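Local coordinates for protein rRNA adenine N-6-methyltransferase (Saccharopolyspora erythraea, PDB 6NVM) that uses S-adenosyl-L-methionine to dimethylate one adenine of 23S rRNA, lowering ribosomal affinity for macrolide-lincosamide-streptogramin B antibiotics, at residues Q167-R172 with G176-W181; A148-C153 with S182-M187; A60-T65 with T163-L168; W152-P157 with F192-V197. One frame throughout, in Å; residues are numbered along the deposited sequence.

How the contacts relate
The class I methyltransferase fold places helices on both faces of a central sheet, and the four contacts sample different depths of it. Contact 3 is buried, setting helix 56-65 on one face of strand 159-167. On the other face, contacts 2 and 4 both start from helix 146-155 and lie close together: contact 4 is buried and runs from leucine to aromatic rings, whereas contact 2 is small, partly buried and carries a sulfate at its helix start. Contact 1 is a surface contact, the capped end of helix 168-175. Contact 3 is methyl against methyl and contact 4 methyl against aromatic rings; backbone bonding, water and charge enter where contacts 1 and 2 approach the surface.

Contact 1: Q167-R172 with G176-W181; sequences QLEFAR and GDYGRW
Arg-172 and Asp-177 meet where helix 168-175 ends in a Schellman motif whose glycine, Gly-176, also opens a type I beta turn to Gly-179. The backbone N-H of Asp-177 reaches the O of Arg-172 over 3.0 Å in a fairly straight bond (160°) that lies in the carbonyl plane, on a lone pair. Gly-176 makes the reversal possible because it adopts positive phi without strain, and having no side chain it suits a place where its CA rests 3.5 Å above the Trp-181 ring, toward the rim. Once the chain has turned back, Tyr-178 crosses Arg-172 at about a right angle. Its ring swings between its own backbone N and carbonyl carbon (chi1 65°), which brings an edge against the arginine: CD2 of Tyr-178 is 3.6 Å from CB of Arg-172. Beyond CB the arginine chain is extended, so its methylenes run past both Tyr-178 and Asp-177, an apolar use of a long, partly exposed side chain. The Asp-177 carboxylate adds at most a general electrostatic attraction: OD2 is 4.1 Å from NE of Arg-172 but well out of the guanidinium plane, and no N-H points at it. Phe-196 of the adjoining sheet touches both residues. One water ties the cap together, donating to O of Arg-172 at 3.2 Å and to O of Arg-180 at 2.7 Å.

Contact 2: A148-C153 with S182-M187; sequences AIVDWC and SRLTVM. With SO4 (sulfate ion), chain B.
Leu-184 reaches across to Asp-151 and Val-150 with a single methyl, CD2, and gives up the most surface of any residue here. Its CG lies anti to the backbone N (chi1 -178°), and the next torsion leaves CD2 fully extended toward helix 146-155. That methyl stops 3.8 Å from OD1 of Asp-151 and, more loosely, 4.4 Å from CG1 of Val-150. The two helices stay well apart, with the nearest CA atoms, those of Asp-151 and Leu-184, 9.6 Å from each other, and the length of the extended leucine spans part of that distance. Asp-151 suits the outer side of the interface: its CG stands beside its backbone N, bringing one carboxylate oxygen alongside the leucine methyl without a hydrogen bond across. Val-150, on the inner side, is buried against Met-164 of the central sheet and Phe-170. Helix 146-155 covers one face of the class I methyltransferase sheet; in this protein the short helix 183-188 packs between it and helix 228-243. Ser-182 is the N-cap of this short helix, and a sulfate, probably from the crystallisation liquor, sits at its start. Sulfate O3 is gripped twice, by OG of Ser-182 at 2.7 Å and by the backbone N of Leu-184 at 2.9 Å (161°), and the helix end probably adds favourable electrostatics. Arg-183 brings NH1 close to sulfate O2, too close for the exact length to be trusted, while its NH2 forms a salt bridge with Glu-239.

Contact 3: A60-T65 with T163-L168; sequences ARIAET and TMVTQL
Methyl-to-methyl packing joins Ile-62 and Thr-65 of helix 56-65 to Thr-163 and Val-165 of strand 159-167. The tightest touch is between CD1 of Ile-62 and CG2 of Val-165, 3.5 Å apart, where the two side chains cross at about a right angle. An extended second torsion (chi2 165°) carries CD1 of Ile-62 out along the strand, while its other branch, CG2, turns to CG2 of Thr-163 at 4.0 Å. That threonine methyl also receives CG2 of Thr-65 at 3.7 Å, so it lies against both helix residues. Beta-branched residues put a methyl next to the backbone on both sides, and only CD1 of Ile-62 reaches further; the segment axes are 8.9 Å apart at their closest.

Hydrogen bonding takes no part across the interface, but it settles the polar half of Thr-65. The CG2 methyl of Thr-65 faces the strand, and its OG1, beside the backbone N, turns back along the helix to donate to O of Arg-61 at 2.7 Å. It comes from above the carbonyl plane, whereas the N-H of Thr-65 reaches the same oxygen from the opposite face, so a buried hydroxyl is satisfied at an acceptor already used by the helix. The carbonyl of Thr-65 is in turn bonded by Arg-217.

The strand directs Met-164 to the other face, against helix 146-155. A roughly antiparallel helix (145°) laid on the sheet is typical of the Rossmann-like class I methyltransferase core; Ile-62 and Val-165 adjoin Leu-53 and Ala-140, both predicted to bind S-adenosyl-L-methionine.

Contact 4: W152-P157 with F192-V197; sequences WCLEAP and FEWEFV
A CH-pi contact between Leu-154 and Phe-192 carries most of this interface. CD2 of Leu-154 lies over a face of the phenyl ring, 3.8 Å from the centroid of Phe-192 and 16° off the ring normal, displaced toward CD1. The flat ring offers its pi face to the methyl C-H groups, and the length of phenylalanine brings it from strand to helix.

The remaining apolar packing uses the fork of the same leucine. Its chi2 of 171° sends CD1 on outward, while CD2 drops onto Phe-192; both methyls lie on the same side of the Trp-194 ring plane, with CZ2 of the indole 4.0 Å from CD2 and 4.1 Å from CD1 of Leu-154. Leucine and indole cross at about a right angle. In the methyltransferase sheet, strand 192-200 is an outermost strand, and these two aromatics fill the space between it and the end of helix 146-155.

Polar groups are dealt with elsewhere. NE1 of Trp-194 is hydrogen-bonded to Thr-188, so the buried indole can turn its hydrocarbon part to the leucine with its polar atom satisfied. Alternation along the strand puts Glu-193 and Glu-195 on its other face, where they form salt bridges with Arg-219 and Arg-217.

Contact 1: Q167-R172 with G176-W181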
# COMPACT_ATOMS: atom_id res chain seq x y z
N GLN A 167 2.68 -5.73 9.87
CA GLN A 167 1.88 -6.53 10.79
C GLN A 167 0.64 -7.04 10.06
O GLN A 167 0.13 -6.41 9.14
CB GLN A 167 1.48 -5.71 12.02
CG GLN A 167 2.63 -5.45 12.97
CD GLN A 167 2.17 -4.87 14.30
OE1 GLN A 167 1.02 -4.46 14.45
NE2 GLN A 167 3.08 -4.83 15.27
N LEU A 168 0.16 -8.21 10.50
CA LEU A 168 -0.95 -8.86 9.82
C LEU A 168 -2.21 -7.99 9.83
O LEU A 168 -2.87 -7.82 8.79
CB LEU A 168 -1.23 -10.21 10.47
CG LEU A 168 -2.43 -11.00 9.93
CD1 LEU A 168 -2.28 -11.30 8.44
CD2 LEU A 168 -2.62 -12.29 10.73
N GLU A 169 -2.56 -7.44 10.99
CA GLU A 169 -3.83 -6.72 11.08
C GLU A 169 -3.81 -5.45 10.24
O GLU A 169 -4.82 -5.09 9.62
CB GLU A 169 -4.16 -6.40 12.54
CG GLU A 169 -4.75 -7.59 13.30
CD GLU A 169 -6.03 -8.10 12.66
OE1 GLU A 169 -6.74 -7.30 12.01
OE2 GLU A 169 -6.32 -9.31 12.80
N PHE A 170 -2.67 -4.76 10.19
CA PHE A 170 -2.54 -3.59 9.33
C PHE A 170 -2.83 -3.95 7.88
O PHE A 170 -3.56 -3.24 7.18
CB PHE A 170 -1.14 -2.99 9.47
CG PHE A 170 -0.91 -1.79 8.61
CD1 PHE A 170 -0.53 -1.94 7.28
CD2 PHE A 170 -1.09 -0.51 9.12
CE1 PHE A 170 -0.33 -0.83 6.47
CE2 PHE A 170 -0.88 0.60 8.32
CZ PHE A 170 -0.50 0.44 7.00
N ALA A 171 -2.24 -5.06 7.41
CA ALA A 171 -2.40 -5.45 6.01
C ALA A 171 -3.84 -5.86 5.71
O ALA A 171 -4.35 -5.58 4.62
CB ALA A 171 -1.44 -6.58 5.68
N ARG A 172 -4.49 -6.55 6.65
CA ARG A 172 -5.87 -6.97 6.42
C ARG A 172 -6.80 -5.77 6.28
O ARG A 172 -7.66 -5.73 5.40
CB ARG A 172 -6.33 -7.88 7.55
CG ARG A 172 -5.72 -9.27 7.53
CD ARG A 172 -6.49 -10.21 8.45
NE ARG A 172 -5.91 -11.55 8.51
CZ ARG A 172 -6.38 -12.53 9.27
NH1 ARG A 172 -7.44 -12.33 10.04
NH2 ARG A 172 -5.78 -13.72 9.26
N GLY A 176 -8.81 -4.82 2.90
CA GLY A 176 -10.16 -5.35 3.05
C GLY A 176 -10.22 -6.87 3.07
O GLY A 176 -11.21 -7.45 2.62
N ASP A 177 -9.19 -7.52 3.62
CA ASP A 177 -9.08 -8.97 3.51
C ASP A 177 -10.13 -9.71 4.32
O ASP A 177 -10.42 -10.87 4.02
CB ASP A 177 -7.68 -9.42 3.93
CG ASP A 177 -7.44 -10.89 3.65
OD1 ASP A 177 -7.53 -11.29 2.47
OD2 ASP A 177 -7.13 -11.64 4.60
N TYR A 178 -10.72 -9.07 5.34
CA TYR A 178 -11.80 -9.67 6.11
C TYR A 178 -13.08 -8.84 6.08
O TYR A 178 -13.95 -9.01 6.94
CB TYR A 178 -11.37 -9.93 7.56
CG TYR A 178 -11.07 -8.69 8.38
CD1 TYR A 178 -12.08 -7.96 8.98
CD2 TYR A 178 -9.76 -8.27 8.58
CE1 TYR A 178 -11.81 -6.84 9.74
CE2 TYR A 178 -9.47 -7.15 9.34
CZ TYR A 178 -10.50 -6.44 9.92
OH TYR A 178 -10.22 -5.32 10.67
N GLY A 179 -13.23 -7.93 5.11
CA GLY A 179 -14.48 -7.24 4.88
C GLY A 179 -14.52 -5.81 5.35
O GLY A 179 -15.42 -5.06 4.93
N ARG A 180 -13.60 -5.39 6.21
CA ARG A 180 -13.55 -4.02 6.71
C ARG A 180 -12.50 -3.24 5.92
O ARG A 180 -11.40 -3.73 5.66
CB ARG A 180 -13.22 -4.01 8.20
CG ARG A 180 -13.57 -2.71 8.91
CD ARG A 180 -13.34 -2.81 10.41
NE ARG A 180 -13.34 -1.49 11.04
CZ ARG A 180 -14.41 -0.87 11.51
NH1 ARG A 180 -15.61 -1.44 11.45
NH2 ARG A 180 -14.29 0.34 12.06
N TRP A 181 -12.84 -2.00 5.55
CA TRP A 181 -12.07 -1.23 4.60
C TRP A 181 -11.56 0.06 5.22
O TRP A 181 -12.32 0.81 5.84
CB TRP A 181 -12.90 -0.90 3.36
CG TRP A 181 -13.22 -2.12 2.57
CD1 TRP A 181 -14.33 -2.90 2.67
CD2 TRP A 181 -12.40 -2.71 1.56
NE1 TRP A 181 -14.26 -3.94 1.79
CE2 TRP A 181 -13.08 -3.85 1.09
CE3 TRP A 181 -11.16 -2.39 1.01
CZ2 TRP A 181 -12.57 -4.67 0.09
CZ3 TRP A 181 -10.65 -3.21 0.02
CH2 TRP A 181 -11.35 -4.34 -0.43
O HOH W 1 -10.54 -6.03 6.68

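Contact 2: A148-C153 with S182-M187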
# COMPACT_ATOMS: atom_id res chain seq x y z
N ALA A 148 3.30 5.79 7.61
CA ALA A 148 4.11 6.82 6.98
C ALA A 148 4.76 6.30 5.70
O ALA A 148 4.91 7.04 4.72
CB ALA A 148 5.16 7.33 7.96
N ILE A 149 5.18 5.03 5.70
CA ILE A 149 5.77 4.43 4.51
C ILE A 149 4.72 4.30 3.41
O ILE A 149 4.98 4.61 2.24
CB ILE A 149 6.41 3.08 4.86
CG1 ILE A 149 7.65 3.28 5.75
CG2 ILE A 149 6.77 2.27 3.62
CD1 ILE A 149 8.88 3.81 5.02
N VAL A 150 3.52 3.84 3.76
CA VAL A 150 2.42 3.80 2.79
C VAL A 150 2.20 5.18 2.17
O VAL A 150 2.08 5.32 0.95
CB VAL A 150 1.15 3.26 3.46
CG1 VAL A 150 -0.06 3.39 2.54
CG2 VAL A 150 1.35 1.81 3.86
N ASP A 151 2.16 6.23 3.00
CA ASP A 151 1.98 7.58 2.47
C ASP A 151 3.13 7.97 1.55
O ASP A 151 2.91 8.63 0.52
CB ASP A 151 1.88 8.61 3.60
CG ASP A 151 0.59 8.48 4.40
OD1 ASP A 151 -0.40 7.91 3.90
OD2 ASP A 151 0.58 8.99 5.54
N TRP A 152 4.36 7.59 1.90
CA TRP A 152 5.50 7.85 1.03
C TRP A 152 5.25 7.26 -0.36
O TRP A 152 5.46 7.93 -1.38
CB TRP A 152 6.77 7.26 1.65
CG TRP A 152 8.04 7.66 0.95
CD1 TRP A 152 8.92 8.63 1.34
CD2 TRP A 152 8.58 7.09 -0.25
NE1 TRP A 152 9.96 8.70 0.46
CE2 TRP A 152 9.78 7.77 -0.53
CE3 TRP A 152 8.16 6.09 -1.13
CZ2 TRP A 152 10.56 7.47 -1.64
CZ3 TRP A 152 8.94 5.79 -2.23
CH2 TRP A 152 10.13 6.48 -2.47
N CYS A 153 4.78 6.02 -0.40
CA CYS A 153 4.53 5.34 -1.68
C CYS A 153 3.35 5.96 -2.42
O CYS A 153 3.41 6.15 -3.64
CB CYS A 153 4.28 3.86 -1.43
SG CYS A 153 5.71 2.96 -0.78
N SER A 182 -10.27 0.32 5.03
CA SER A 182 -9.66 1.58 5.43
C SER A 182 -10.19 2.72 4.57
O SER A 182 -10.38 2.56 3.36
CB SER A 182 -8.14 1.48 5.31
OG SER A 182 -7.53 2.76 5.37
N ARG A 183 -10.41 3.87 5.20
CA ARG A 183 -10.81 5.06 4.46
C ARG A 183 -9.78 5.43 3.40
O ARG A 183 -10.14 5.81 2.28
CB ARG A 183 -11.00 6.22 5.44
CG ARG A 183 -11.24 7.59 4.82
CD ARG A 183 -11.19 8.68 5.89
NE ARG A 183 -10.79 9.98 5.38
CZ ARG A 183 -9.53 10.34 5.12
NH1 ARG A 183 -8.54 9.47 5.30
NH2 ARG A 183 -9.26 11.55 4.66
N LEU A 184 -8.49 5.36 3.74
CA LEU A 184 -7.46 5.70 2.77
C LEU A 184 -7.50 4.76 1.57
O LEU A 184 -7.28 5.19 0.43
CB LEU A 184 -6.08 5.67 3.44
CG LEU A 184 -4.89 6.06 2.56
CD1 LEU A 184 -5.00 7.50 2.08
CD2 LEU A 184 -3.59 5.87 3.33
N THR A 185 -7.79 3.48 1.80
CA THR A 185 -7.89 2.53 0.69
C THR A 185 -9.01 2.92 -0.26
O THR A 185 -8.84 2.90 -1.48
CB THR A 185 -8.11 1.11 1.23
OG1 THR A 185 -7.03 0.75 2.10
CG2 THR A 185 -8.19 0.11 0.10
N VAL A 186 -10.17 3.29 0.29
CA VAL A 186 -11.30 3.69 -0.55
C VAL A 186 -10.97 4.98 -1.30
O VAL A 186 -11.26 5.11 -2.50
CB VAL A 186 -12.57 3.85 0.31
CG1 VAL A 186 -13.74 4.37 -0.52
CG2 VAL A 186 -12.92 2.52 0.98
N MET A 187 -10.36 5.95 -0.61
CA MET A 187 -10.04 7.24 -1.22
C MET A 187 -9.08 7.08 -2.39
O MET A 187 -9.20 7.78 -3.41
CB MET A 187 -9.44 8.18 -0.18
CG MET A 187 -10.41 8.62 0.90
SD MET A 187 -11.39 10.06 0.41
CE MET A 187 -10.16 11.35 0.44
S SO4 B . -7.33 6.29 7.24
O1 SO4 B . -7.90 6.44 8.58
O2 SO4 B . -7.65 7.47 6.44
O3 SO4 B . -7.90 5.10 6.61
O4 SO4 B . -5.88 6.14 7.34

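Contact 3: A60-T65 with T163-L168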
# COMPACT_ATOMS: atom_id res chain seq x y z
N ALA A 60 11.90 -15.16 -1.10
CA ALA A 60 11.72 -15.33 -2.54
C ALA A 60 10.33 -14.89 -2.98
O ALA A 60 10.16 -14.30 -4.06
CB ALA A 60 11.97 -16.78 -2.94
N ARG A 61 9.32 -15.16 -2.15
CA ARG A 61 7.96 -14.74 -2.46
C ARG A 61 7.86 -13.22 -2.55
O ARG A 61 7.19 -12.69 -3.45
CB ARG A 61 7.01 -15.29 -1.39
CG ARG A 61 5.55 -15.00 -1.61
CD ARG A 61 5.00 -15.82 -2.75
NE ARG A 61 3.55 -15.71 -2.85
CZ ARG A 61 2.83 -16.19 -3.86
NH1 ARG A 61 3.43 -16.82 -4.86
NH2 ARG A 61 1.52 -16.04 -3.86
N ILE A 62 8.52 -12.51 -1.64
CA ILE A 62 8.52 -11.05 -1.69
C ILE A 62 9.13 -10.57 -3.01
O ILE A 62 8.57 -9.70 -3.68
CB ILE A 62 9.29 -10.49 -0.48
CG1 ILE A 62 8.58 -10.89 0.82
CG2 ILE A 62 9.41 -8.97 -0.59
CD1 ILE A 62 9.42 -10.68 2.06
N ALA A 63 10.29 -11.12 -3.38
CA ALA A 63 10.96 -10.66 -4.58
C ALA A 63 10.11 -10.89 -5.82
O ALA A 63 10.03 -10.03 -6.71
CB ALA A 63 12.32 -11.35 -4.72
N GLU A 64 9.45 -12.05 -5.90
CA GLU A 64 8.57 -12.34 -7.03
C GLU A 64 7.32 -11.45 -7.01
O GLU A 64 6.82 -11.06 -8.07
CB GLU A 64 8.19 -13.82 -7.01
CG GLU A 64 9.39 -14.75 -7.22
CD GLU A 64 9.13 -16.18 -6.78
OE1 GLU A 64 8.19 -16.41 -5.99
OE2 GLU A 64 9.88 -17.08 -7.23
N THR A 65 6.83 -11.11 -5.82
CA THR A 65 5.65 -10.26 -5.71
C THR A 65 5.90 -8.86 -6.25
O THR A 65 4.96 -8.18 -6.70
CB THR A 65 5.21 -10.17 -4.24
OG1 THR A 65 4.76 -11.46 -3.81
CG2 THR A 65 4.08 -9.16 -4.05
N THR A 163 5.79 -3.24 -2.40
CA THR A 163 5.63 -4.54 -1.75
C THR A 163 6.18 -4.40 -0.34
O THR A 163 7.34 -4.03 -0.16
CB THR A 163 6.36 -5.62 -2.53
OG1 THR A 163 5.84 -5.67 -3.87
CG2 THR A 163 6.18 -6.99 -1.89
N MET A 164 5.34 -4.71 0.65
CA MET A 164 5.67 -4.42 2.04
C MET A 164 5.34 -5.60 2.93
O MET A 164 4.29 -6.24 2.76
CB MET A 164 4.91 -3.18 2.53
CG MET A 164 5.40 -1.89 1.91
SD MET A 164 4.26 -0.53 2.22
CE MET A 164 2.92 -0.94 1.10
N VAL A 165 6.23 -5.87 3.88
CA VAL A 165 5.96 -6.79 4.98
C VAL A 165 5.53 -5.92 6.15
O VAL A 165 6.30 -5.06 6.61
CB VAL A 165 7.19 -7.63 5.33
CG1 VAL A 165 6.89 -8.56 6.50
CG2 VAL A 165 7.65 -8.42 4.12
N THR A 166 4.31 -6.12 6.63
CA THR A 166 3.74 -5.35 7.72
C THR A 166 3.16 -6.30 8.76
O THR A 166 3.12 -7.51 8.57
CB THR A 166 2.65 -4.39 7.22
OG1 THR A 166 1.49 -5.14 6.84
CG2 THR A 166 3.14 -3.58 6.04
N GLN A 167 2.68 -5.73 9.87
CA GLN A 167 1.88 -6.53 10.79
C GLN A 167 0.64 -7.04 10.06
O GLN A 167 0.13 -6.41 9.14
CB GLN A 167 1.48 -5.71 12.02
CG GLN A 167 2.63 -5.45 12.97
CD GLN A 167 2.17 -4.87 14.30
OE1 GLN A 167 1.02 -4.46 14.45
NE2 GLN A 167 3.08 -4.83 15.27
N LEU A 168 0.16 -8.21 10.50
CA LEU A 168 -0.95 -8.86 9.82
C LEU A 168 -2.21 -7.99 9.83
O LEU A 168 -2.87 -7.82 8.79
CB LEU A 168 -1.23 -10.21 10.47
CG LEU A 168 -2.43 -11.00 9.93
CD1 LEU A 168 -2.28 -11.30 8.44
CD2 LEU A 168 -2.62 -12.29 10.73

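Contact 4: W152-P157 with F192-V197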
# COMPACT_ATOMS: atom_id res chain seq x y z
N TRP A 152 4.36 7.59 1.90
CA TRP A 152 5.50 7.85 1.03
C TRP A 152 5.25 7.26 -0.36
O TRP A 152 5.46 7.93 -1.38
CB TRP A 152 6.77 7.26 1.65
CG TRP A 152 8.04 7.66 0.95
CD1 TRP A 152 8.92 8.63 1.34
CD2 TRP A 152 8.58 7.09 -0.25
NE1 TRP A 152 9.96 8.70 0.46
CE2 TRP A 152 9.78 7.77 -0.53
CE3 TRP A 152 8.16 6.09 -1.13
CZ2 TRP A 152 10.56 7.47 -1.64
CZ3 TRP A 152 8.94 5.79 -2.23
CH2 TRP A 152 10.13 6.48 -2.47
N CYS A 153 4.78 6.02 -0.40
CA CYS A 153 4.53 5.34 -1.68
C CYS A 153 3.35 5.96 -2.42
O CYS A 153 3.41 6.15 -3.64
CB CYS A 153 4.28 3.86 -1.43
SG CYS A 153 5.71 2.96 -0.78
N LEU A 154 2.26 6.26 -1.71
CA LEU A 154 1.10 6.86 -2.37
C LEU A 154 1.45 8.20 -3.00
O LEU A 154 0.86 8.57 -4.03
CB LEU A 154 -0.04 7.04 -1.38
CG LEU A 154 -0.66 5.75 -0.86
CD1 LEU A 154 -1.63 6.07 0.27
CD2 LEU A 154 -1.38 5.00 -1.98
N GLU A 155 2.40 8.92 -2.43
CA GLU A 155 2.73 10.26 -2.91
C GLU A 155 3.82 10.27 -3.98
O GLU A 155 4.08 11.33 -4.55
CB GLU A 155 3.14 11.14 -1.73
CG GLU A 155 1.98 11.41 -0.76
CD GLU A 155 2.19 12.64 0.10
OE1 GLU A 155 2.72 13.64 -0.42
OE2 GLU A 155 1.83 12.61 1.30
N ALA A 156 4.45 9.14 -4.27
CA ALA A 156 5.48 9.08 -5.30
C ALA A 156 4.84 8.94 -6.68
O ALA A 156 4.32 7.87 -7.00
CB ALA A 156 6.43 7.92 -5.04
N PRO A 157 4.86 9.98 -7.52
CA PRO A 157 4.05 9.92 -8.75
C PRO A 157 4.51 8.90 -9.77
O PRO A 157 3.70 8.51 -10.62
CB PRO A 157 4.15 11.35 -9.30
CG PRO A 157 5.39 11.91 -8.71
CD PRO A 157 5.52 11.28 -7.35
N PHE A 192 -4.92 3.42 -7.04
CA PHE A 192 -4.11 2.30 -6.58
C PHE A 192 -4.96 1.06 -6.33
O PHE A 192 -6.05 1.15 -5.76
CB PHE A 192 -3.39 2.64 -5.27
CG PHE A 192 -2.15 3.45 -5.46
CD1 PHE A 192 -2.21 4.83 -5.52
CD2 PHE A 192 -0.92 2.82 -5.58
CE1 PHE A 192 -1.07 5.57 -5.70
CE2 PHE A 192 0.23 3.57 -5.75
CZ PHE A 192 0.15 4.94 -5.81
N GLU A 193 -4.43 -0.08 -6.74
CA GLU A 193 -4.91 -1.37 -6.27
C GLU A 193 -4.20 -1.71 -4.96
O GLU A 193 -3.00 -1.42 -4.80
CB GLU A 193 -4.67 -2.47 -7.31
CG GLU A 193 -5.20 -2.15 -8.71
CD GLU A 193 -4.75 -3.15 -9.77
OE1 GLU A 193 -3.88 -3.99 -9.48
OE2 GLU A 193 -5.27 -3.09 -10.90
N TRP A 194 -4.94 -2.27 -4.01
CA TRP A 194 -4.40 -2.73 -2.73
C TRP A 194 -4.65 -4.22 -2.65
O TRP A 194 -5.81 -4.66 -2.72
CB TRP A 194 -5.06 -2.02 -1.54
CG TRP A 194 -4.92 -0.51 -1.49
CD1 TRP A 194 -5.39 0.40 -2.39
CD2 TRP A 194 -4.28 0.25 -0.45
NE1 TRP A 194 -5.08 1.68 -1.99
CE2 TRP A 194 -4.40 1.61 -0.80
CE3 TRP A 194 -3.62 -0.08 0.73
CZ2 TRP A 194 -3.88 2.64 -0.01
CZ3 TRP A 194 -3.10 0.93 1.51
CH2 TRP A 194 -3.23 2.27 1.14
N GLU A 195 -3.59 -5.01 -2.48
CA GLU A 195 -3.69 -6.45 -2.59
C GLU A 195 -3.05 -7.12 -1.38
O GLU A 195 -1.93 -6.77 -1.00
CB GLU A 195 -3.04 -6.93 -3.90
CG GLU A 195 -3.71 -6.37 -5.15
CD GLU A 195 -2.97 -6.69 -6.44
OE1 GLU A 195 -1.84 -7.22 -6.38
OE2 GLU A 195 -3.52 -6.39 -7.53
N PHE A 196 -3.77 -8.07 -0.78
CA PHE A 196 -3.23 -8.90 0.29
C PHE A 196 -2.58 -10.12 -0.34
O PHE A 196 -3.24 -10.87 -1.07
CB PHE A 196 -4.35 -9.31 1.25
CG PHE A 196 -3.87 -10.12 2.43
CD1 PHE A 196 -3.50 -9.50 3.60
CD2 PHE A 196 -3.80 -11.50 2.35
CE1 PHE A 196 -3.07 -10.24 4.68
CE2 PHE A 196 -3.37 -12.25 3.43
CZ PHE A 196 -3.00 -11.61 4.60
N VAL A 197 -1.29 -10.32 -0.07
CA VAL A 197 -0.57 -11.42 -0.70
C VAL A 197 -0.62 -12.66 0.19
O VAL A 197 -1.14 -13.70 -0.21
CB VAL A 197 0.87 -11.02 -1.05
CG1 VAL A 197 1.65 -12.21 -1.59
CG2 VAL A 197 0.87 -9.89 -2.07